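PDB 1PSW: lipopolysaccharide heptosyltransferase 2 from Escherichia coli, which transfers the second heptose from ADP-L-glycero-beta-D-manno-heptose to the heptosyl-Kdo2-lipid A module during assembly of the lipopolysaccharide core. Local coordinates for residues 8-14 / 35-41; 196-202 / 265-269; 174-180 / 242-246. All coordinates share one frame; numbering follows the deposited sequence.

The chain has the two Rossmann-like domains of a GT-B glycosyltransferase, each built on a six-stranded parallel sheet. Interaction 1 belongs to the sheet of the N-terminal half; interactions 2 and 3 both reach the second sheet, the former at the inner strand 264-268, the latter at the outermost strand 243-245. Interaction 2 is buried and uses one asparagine amide oxygen with two donors, whereas interaction 3, only partly buried, relies on arginines, one stacked on an indole and one bonded to a carbonyl. Interaction 1, also partly buried, has no hydrogen bond across it and rests on apolar contacts and a carbonyl at an indole edge. The centres of interactions 2 and 3 are about 19 Å apart.

Interaction 1 of 3, residues 8-14 / 35-41; sequences PSWVGDM and VMAPAWC
The beta-alpha-beta unit of strand 2-6, helix 11-27 and strand 32-37 opens a Rossmann-like domain, and here the loop and first turn of its helix meet the end of its second strand and the loop that follows. Met-14, present as selenomethionine, supplies the apolar centre. Its CG is anti to the backbone N, and bends at chi2 (58°) and chi3 (70°) fold the flexible chain so that CE lies 3.6 Å from Ala-37 CB and 4.2 Å from Cys-41 SG. A small alanine methyl suits this site, where the selenomethionine end comes close to the strand. The indole of Trp-40 turns its edge to the backbone of the other loop: Ser-9 O lies in the ring plane, 3.0 Å from Trp-40 CZ2, a close approach of a carbonyl to the electropositive rim. Val-11 CG2 meets Trp-40 CZ3 at 3.9 Å, and the adjacent Cys-41 SG lies over one face, offset toward the rim. Ser-9 OG rests 3.8 Å from Pro-38 CG. Pro-8 O is buried without a polar partner. Around the contact, Leu-44 and Leu-45 of helix 42-45 pack on Met-14, strand 51-56 continues the sheet beyond Val-35, and Tyr-135 of helix 131-137 covers Pro-8.

Interaction 2 of 3, residues 196-202 / 265-269; sequences RWPHYHY and IVTND
Asn-268, Tyr-202 and Val-266 bury the most surface in this contact, and the asparagine carries its polar part. CG of Asn-268, anti to the carbonyl carbon (chi1 -54°), carries the amide toward the loop before helix 199-211. There Asn-268 OD1 accepts the backbone N-H of Trp-197 at 2.8 Å; the donor sits above the carbonyl plane, 52° out of it, although the N-H points fairly well at the oxygen. Tyr-202 OH gives the same OD1 a second, weak bond of 3.1 Å, so one buried oxygen has two donors. The phenol and amide planes stand 73° apart, with OD1 at the edge of the ring. Asn-268 ND2 lies 3.7 Å from Arg-196 CA and bonds to Gly-188 O, so both ends of the amide are used. On the ring itself, Tyr-202 CE1 touches Val-266 CG1 at 3.8 Å: a tyrosine suits a place where its ring meets an apolar strand residue and its OH a polar one. Trp-197 CE3 lies over the centre of the tyrosine ring, while Trp-197 NE1 bonds to Ile-330 O. The loop and first turn of helix 199-211 thus meet the end of inner strand 264-268 in a parallel sheet of strand order 3-2-1-4-5-6, the Rossmann-like arrangement of a GT-B domain.

Interaction 3 of 3, residues 174-180 / 242-246; sequences FSLSSER and WCRNL
Arg-180 and Trp-242 lie flat on each other, their planes 8° apart although the side chains cross nearly at right angles. Over the face, Arg-180 CZ stands 3.7 Å from the centroid of the Trp-242 five-membered ring, a cation-pi contact, while Arg-180 CD makes a CH-pi contact 3.5 Å from the centroid of the six-membered ring. The bend at chi3 (63°) turns the guanidinium so that methylene and cation cover the same indole face. A flat charged group on a broad ring suits this partly exposed place, as stacking leaves the in-plane N-H groups usable: Arg-180 NH2 bonds to Tyr-214 O. Arg-244 works edge-on. Its NE gives an almost straight bond (177°) to Phe-174 O at 2.9 Å, the oxygen lying in the guanidinium plane, and Leu-246 CD2 covers one face of that group. Phe-174, whose carbonyl takes this donor, follows helix 164-173, closed by a Schellman motif with Ser-175 as C-prime. Phe-174 CD1 meets Leu-246 CD2 at 3.9 Å, an apolar pair, and the aliphatic part of Arg-244 lies against Leu-176 CD2. The loop runs beside strand 243-245, the outermost of its sheet, which pairs with strand 215-218, with Leu-258 of helix 252-260 packing against Phe-174, Leu-176 and Leu-246.

Interaction 1 of 3, residues 8-14 / 35-41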
# COMPACT_ATOMS: atom_id res chain seq x y z
N PRO A 8 -9.82 2.71 4.14
CA PRO A 8 -9.20 4.00 3.83
C PRO A 8 -9.15 4.26 2.34
O PRO A 8 -9.37 3.35 1.54
CB PRO A 8 -7.82 3.87 4.47
CG PRO A 8 -7.52 2.42 4.31
CD PRO A 8 -8.83 1.77 4.68
N SER A 9 -8.85 5.50 1.96
CA SER A 9 -8.80 5.88 0.55
C SER A 9 -7.39 6.06 0.02
O SER A 9 -7.18 6.80 -0.93
CB SER A 9 -9.58 7.18 0.35
OG SER A 9 -10.91 7.02 0.80
N TRP A 10 -6.42 5.39 0.64
CA TRP A 10 -5.04 5.48 0.20
C TRP A 10 -4.49 4.09 0.05
O TRP A 10 -4.76 3.22 0.88
CB TRP A 10 -4.20 6.26 1.20
CG TRP A 10 -4.64 7.67 1.35
CD1 TRP A 10 -5.43 8.19 2.33
CD2 TRP A 10 -4.32 8.75 0.48
NE1 TRP A 10 -5.63 9.53 2.12
CE2 TRP A 10 -4.95 9.91 0.99
CE3 TRP A 10 -3.55 8.87 -0.69
CZ2 TRP A 10 -4.84 11.16 0.38
CZ3 TRP A 10 -3.45 10.11 -1.30
CH2 TRP A 10 -4.09 11.24 -0.77
N VAL A 11 -3.72 3.87 -1.01
CA VAL A 11 -3.13 2.56 -1.27
C VAL A 11 -2.38 2.02 -0.06
O VAL A 11 -2.64 0.91 0.38
CB VAL A 11 -2.18 2.60 -2.48
CG1 VAL A 11 -1.47 1.27 -2.63
CG2 VAL A 11 -2.96 2.92 -3.75
N GLY A 12 -1.45 2.81 0.48
CA GLY A 12 -0.68 2.37 1.62
C GLY A 12 -1.55 1.91 2.77
O GLY A 12 -1.40 0.79 3.26
N ASP A 13 -2.45 2.78 3.21
CA ASP A 13 -3.35 2.50 4.31
C ASP A 13 -4.21 1.27 4.04
O ASP A 13 -4.43 0.46 4.93
CB ASP A 13 -4.25 3.72 4.56
CG ASP A 13 -3.48 4.92 5.08
OD1 ASP A 13 -2.23 4.89 5.05
OD2 ASP A 13 -4.12 5.90 5.50
N MSE A 14 -4.69 1.13 2.81
CA MSE A 14 -5.51 -0.03 2.46
C MSE A 14 -4.70 -1.31 2.60
O MSE A 14 -5.19 -2.33 3.08
CB MSE A 14 -6.03 0.09 1.02
CG MSE A 14 -6.91 -1.08 0.57
SE MSE A 14 -8.49 -1.34 1.70
CE MSE A 14 -9.49 0.22 1.18
N VAL A 35 -15.79 -4.87 2.56
CA VAL A 35 -15.07 -3.61 2.67
C VAL A 35 -15.61 -2.58 1.70
O VAL A 35 -15.73 -2.84 0.50
CB VAL A 35 -13.56 -3.80 2.38
CG1 VAL A 35 -12.84 -2.46 2.53
CG2 VAL A 35 -12.98 -4.82 3.34
N MSE A 36 -15.96 -1.42 2.24
CA MSE A 36 -16.47 -0.32 1.43
C MSE A 36 -15.34 0.67 1.21
O MSE A 36 -14.75 1.17 2.17
CB MSE A 36 -17.63 0.38 2.14
CG MSE A 36 -18.27 1.46 1.29
SE MSE A 36 -19.63 2.47 2.25
CE MSE A 36 -21.04 1.18 2.17
N ALA A 37 -15.04 0.93 -0.05
CA ALA A 37 -13.97 1.85 -0.42
C ALA A 37 -14.24 2.40 -1.82
O ALA A 37 -15.13 1.91 -2.51
CB ALA A 37 -12.62 1.12 -0.40
N PRO A 38 -13.50 3.44 -2.24
CA PRO A 38 -13.70 4.01 -3.57
C PRO A 38 -13.61 2.92 -4.64
O PRO A 38 -13.06 1.85 -4.40
CB PRO A 38 -12.58 5.03 -3.68
CG PRO A 38 -12.42 5.50 -2.28
CD PRO A 38 -12.49 4.21 -1.49
N ALA A 39 -14.14 3.22 -5.82
CA ALA A 39 -14.13 2.28 -6.94
C ALA A 39 -12.72 1.79 -7.28
O ALA A 39 -12.50 0.60 -7.45
CB ALA A 39 -14.76 2.92 -8.17
N TRP A 40 -11.76 2.71 -7.35
CA TRP A 40 -10.40 2.35 -7.69
C TRP A 40 -9.73 1.41 -6.68
O TRP A 40 -8.66 0.85 -6.95
CB TRP A 40 -9.54 3.60 -7.87
CG TRP A 40 -9.46 4.46 -6.66
CD1 TRP A 40 -10.28 5.50 -6.34
CD2 TRP A 40 -8.53 4.34 -5.59
NE1 TRP A 40 -9.91 6.04 -5.13
CE2 TRP A 40 -8.84 5.35 -4.65
CE3 TRP A 40 -7.45 3.47 -5.32
CZ2 TRP A 40 -8.11 5.52 -3.47
CZ3 TRP A 40 -6.73 3.64 -4.14
CH2 TRP A 40 -7.07 4.66 -3.23
N CYS A 41 -10.35 1.25 -5.52
CA CYS A 41 -9.81 0.37 -4.49
C CYS A 41 -10.21 -1.09 -4.71
O CYS A 41 -9.51 -2.01 -4.27
CB CYS A 41 -10.28 0.80 -3.10
SG CYS A 41 -9.52 2.31 -2.46

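Interaction 2 of 3, residues 196-202 / 265-269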
# COMPACT_ATOMS: atom_id res chain seq x y z
N ARG A 196 9.90 12.65 -3.17
CA ARG A 196 10.30 11.92 -4.36
C ARG A 196 11.79 11.97 -4.69
O ARG A 196 12.42 13.03 -4.62
CB ARG A 196 9.54 12.42 -5.59
CG ARG A 196 8.07 12.04 -5.61
CD ARG A 196 7.47 12.28 -6.99
NE ARG A 196 6.70 13.50 -7.06
CZ ARG A 196 6.30 14.07 -8.20
NH1 ARG A 196 6.61 13.52 -9.37
NH2 ARG A 196 5.59 15.19 -8.16
N TRP A 197 12.36 10.82 -5.01
CA TRP A 197 13.76 10.79 -5.41
C TRP A 197 13.67 11.47 -6.78
O TRP A 197 12.71 11.23 -7.52
CB TRP A 197 14.23 9.36 -5.56
CG TRP A 197 15.71 9.20 -5.59
CD1 TRP A 197 16.63 9.85 -4.82
CD2 TRP A 197 16.44 8.26 -6.39
NE1 TRP A 197 17.89 9.35 -5.07
CE2 TRP A 197 17.80 8.37 -6.02
CE3 TRP A 197 16.07 7.31 -7.35
CZ2 TRP A 197 18.79 7.59 -6.61
CZ3 TRP A 197 17.06 6.52 -7.93
CH2 TRP A 197 18.41 6.67 -7.54
N PRO A 198 14.63 12.34 -7.12
CA PRO A 198 14.63 13.05 -8.41
C PRO A 198 14.46 12.19 -9.67
O PRO A 198 15.05 11.12 -9.81
CB PRO A 198 15.96 13.77 -8.41
CG PRO A 198 16.17 14.08 -6.96
CD PRO A 198 15.76 12.78 -6.29
N HIS A 199 13.65 12.69 -10.60
CA HIS A 199 13.41 12.01 -11.86
C HIS A 199 14.73 11.69 -12.57
O HIS A 199 14.86 10.63 -13.19
CB HIS A 199 12.53 12.86 -12.79
CG HIS A 199 13.11 14.20 -13.14
ND1 HIS A 199 13.01 15.29 -12.31
CD2 HIS A 199 13.80 14.61 -14.23
CE1 HIS A 199 13.62 16.32 -12.87
NE2 HIS A 199 14.10 15.94 -14.03
N TYR A 200 15.71 12.59 -12.49
CA TYR A 200 16.98 12.32 -13.16
C TYR A 200 17.80 11.26 -12.46
O TYR A 200 18.63 10.59 -13.09
CB TYR A 200 17.78 13.62 -13.32
CG TYR A 200 17.83 14.49 -12.09
CD1 TYR A 200 18.81 14.31 -11.12
CD2 TYR A 200 16.91 15.51 -11.91
CE1 TYR A 200 18.87 15.13 -10.00
CE2 TYR A 200 16.95 16.34 -10.81
CZ TYR A 200 17.94 16.14 -9.86
OH TYR A 200 17.98 16.98 -8.78
N HIS A 201 17.60 11.09 -11.15
CA HIS A 201 18.33 10.04 -10.45
C HIS A 201 17.74 8.70 -10.89
O HIS A 201 18.48 7.74 -11.13
CB HIS A 201 18.23 10.19 -8.94
CG HIS A 201 19.20 11.19 -8.37
ND1 HIS A 201 20.25 11.70 -9.10
CD2 HIS A 201 19.26 11.78 -7.15
CE1 HIS A 201 20.92 12.56 -8.35
NE2 HIS A 201 20.34 12.62 -7.16
N TYR A 202 16.41 8.62 -11.02
CA TYR A 202 15.79 7.37 -11.47
C TYR A 202 16.28 7.05 -12.89
O TYR A 202 16.50 5.89 -13.22
CB TYR A 202 14.25 7.47 -11.47
CG TYR A 202 13.61 7.10 -10.14
CD1 TYR A 202 13.65 5.78 -9.66
CD2 TYR A 202 12.97 8.06 -9.35
CE1 TYR A 202 13.07 5.43 -8.43
CE2 TYR A 202 12.39 7.72 -8.12
CZ TYR A 202 12.44 6.41 -7.67
OH TYR A 202 11.89 6.08 -6.45
N ILE A 265 12.41 -3.89 -6.49
CA ILE A 265 11.66 -2.64 -6.63
C ILE A 265 12.42 -1.51 -5.97
O ILE A 265 13.07 -1.71 -4.94
CB ILE A 265 10.28 -2.75 -5.92
CG1 ILE A 265 9.46 -3.90 -6.53
CG2 ILE A 265 9.53 -1.43 -6.03
CD1 ILE A 265 9.10 -3.73 -7.99
N VAL A 266 12.37 -0.32 -6.57
CA VAL A 266 13.01 0.87 -6.01
C VAL A 266 11.85 1.84 -5.90
O VAL A 266 11.12 2.05 -6.88
CB VAL A 266 14.08 1.46 -6.95
CG1 VAL A 266 14.70 2.69 -6.32
CG2 VAL A 266 15.15 0.42 -7.24
N THR A 267 11.65 2.43 -4.73
CA THR A 267 10.53 3.33 -4.54
C THR A 267 10.77 4.37 -3.45
O THR A 267 11.67 4.24 -2.63
CB THR A 267 9.27 2.53 -4.14
OG1 THR A 267 8.17 3.43 -3.93
CG2 THR A 267 9.53 1.78 -2.84
N ASN A 268 9.94 5.41 -3.47
CA ASN A 268 9.97 6.45 -2.46
C ASN A 268 9.00 5.98 -1.38
O ASN A 268 8.39 4.92 -1.50
CB ASN A 268 9.45 7.78 -3.03
CG ASN A 268 10.15 8.20 -4.30
OD1 ASN A 268 11.38 8.27 -4.35
ND2 ASN A 268 9.36 8.51 -5.32
N ASP A 269 8.83 6.79 -0.34
CA ASP A 269 7.88 6.49 0.73
C ASP A 269 6.50 6.75 0.13
O ASP A 269 6.04 7.89 0.10
CB ASP A 269 8.16 7.42 1.92
CG ASP A 269 7.17 7.25 3.06
OD1 ASP A 269 6.45 6.23 3.10
OD2 ASP A 269 7.12 8.15 3.94

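Interaction 3 of 3, residues 174-180 / 242-246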
# COMPACT_ATOMS: atom_id res chain seq x y z
N PHE A 174 0.80 -6.32 -21.07
CA PHE A 174 1.42 -5.01 -21.10
C PHE A 174 2.64 -4.93 -22.02
O PHE A 174 3.49 -4.06 -21.88
CB PHE A 174 1.71 -4.57 -19.67
CG PHE A 174 0.49 -4.11 -18.94
CD1 PHE A 174 -0.01 -2.83 -19.14
CD2 PHE A 174 -0.25 -5.00 -18.15
CE1 PHE A 174 -1.21 -2.43 -18.57
CE2 PHE A 174 -1.45 -4.61 -17.57
CZ PHE A 174 -1.94 -3.33 -17.79
N SER A 175 2.68 -5.86 -22.98
CA SER A 175 3.74 -5.91 -23.97
C SER A 175 5.15 -5.93 -23.42
O SER A 175 6.05 -5.27 -23.96
CB SER A 175 3.59 -4.73 -24.93
OG SER A 175 2.33 -4.75 -25.55
N LEU A 176 5.35 -6.67 -22.34
CA LEU A 176 6.66 -6.77 -21.73
C LEU A 176 7.37 -8.01 -22.24
O LEU A 176 6.77 -9.07 -22.39
CB LEU A 176 6.54 -6.84 -20.20
CG LEU A 176 5.99 -5.57 -19.54
CD1 LEU A 176 5.81 -5.80 -18.04
CD2 LEU A 176 6.93 -4.41 -19.80
N SER A 177 8.67 -7.87 -22.50
CA SER A 177 9.49 -8.96 -23.00
C SER A 177 10.01 -9.84 -21.86
O SER A 177 10.33 -9.35 -20.78
CB SER A 177 10.68 -8.41 -23.77
OG SER A 177 11.59 -9.45 -24.10
N SER A 178 10.10 -11.14 -22.11
CA SER A 178 10.61 -12.07 -21.11
C SER A 178 12.09 -12.32 -21.36
O SER A 178 12.72 -13.11 -20.67
CB SER A 178 9.87 -13.41 -21.19
OG SER A 178 8.46 -13.24 -21.04
N GLU A 179 12.65 -11.63 -22.36
CA GLU A 179 14.06 -11.79 -22.69
C GLU A 179 15.02 -11.19 -21.66
O GLU A 179 16.23 -11.38 -21.74
CB GLU A 179 14.35 -11.22 -24.08
CG GLU A 179 13.74 -12.04 -25.23
CD GLU A 179 14.02 -11.44 -26.61
OE1 GLU A 179 15.20 -11.20 -26.93
OE2 GLU A 179 13.05 -11.21 -27.37
N ARG A 180 14.49 -10.45 -20.69
CA ARG A 180 15.33 -9.86 -19.65
C ARG A 180 14.56 -9.64 -18.35
O ARG A 180 13.38 -9.30 -18.37
CB ARG A 180 15.96 -8.54 -20.15
CG ARG A 180 17.24 -8.77 -20.96
CD ARG A 180 17.62 -7.63 -21.89
NE ARG A 180 17.92 -6.39 -21.20
CZ ARG A 180 18.97 -5.61 -21.46
NH1 ARG A 180 19.84 -5.92 -22.42
NH2 ARG A 180 19.15 -4.49 -20.76
N TRP A 242 14.23 -0.61 -23.35
CA TRP A 242 14.22 -1.45 -22.15
C TRP A 242 13.65 -0.75 -20.93
O TRP A 242 13.94 -1.12 -19.79
CB TRP A 242 15.64 -1.94 -21.85
CG TRP A 242 16.17 -2.91 -22.87
CD1 TRP A 242 17.27 -2.76 -23.66
CD2 TRP A 242 15.64 -4.21 -23.16
NE1 TRP A 242 17.47 -3.88 -24.42
CE2 TRP A 242 16.48 -4.79 -24.14
CE3 TRP A 242 14.54 -4.94 -22.69
CZ2 TRP A 242 16.26 -6.07 -24.65
CZ3 TRP A 242 14.32 -6.22 -23.21
CH2 TRP A 242 15.17 -6.76 -24.18
N CYS A 243 12.85 0.28 -21.16
CA CYS A 243 12.21 1.02 -20.08
C CYS A 243 10.77 1.33 -20.47
O CYS A 243 10.52 2.06 -21.42
CB CYS A 243 12.97 2.32 -19.77
SG CYS A 243 12.27 3.23 -18.35
N ARG A 244 9.82 0.75 -19.73
CA ARG A 244 8.40 0.95 -20.01
C ARG A 244 7.69 1.76 -18.94
O ARG A 244 7.80 1.47 -17.75
CB ARG A 244 7.72 -0.42 -20.17
CG ARG A 244 6.25 -0.36 -20.51
CD ARG A 244 5.95 -1.08 -21.82
NE ARG A 244 4.52 -1.32 -22.01
CZ ARG A 244 3.62 -0.38 -22.26
NH1 ARG A 244 3.99 0.89 -22.35
NH2 ARG A 244 2.34 -0.71 -22.40
N ASN A 245 6.95 2.77 -19.38
CA ASN A 245 6.19 3.62 -18.48
C ASN A 245 4.76 3.11 -18.36
O ASN A 245 3.95 3.30 -19.26
CB ASN A 245 6.20 5.07 -19.00
CG ASN A 245 5.44 6.03 -18.10
OD1 ASN A 245 5.07 5.69 -16.97
ND2 ASN A 245 5.22 7.25 -18.59
N LEU A 246 4.45 2.44 -17.25
CA LEU A 246 3.11 1.91 -17.04
C LEU A 246 2.31 2.77 -16.05
O LEU A 246 1.22 2.38 -15.63
CB LEU A 246 3.17 0.45 -16.56
CG LEU A 246 3.79 -0.56 -17.54
CD1 LEU A 246 3.72 -1.96 -16.96
CD2 LEU A 246 3.05 -0.50 -18.87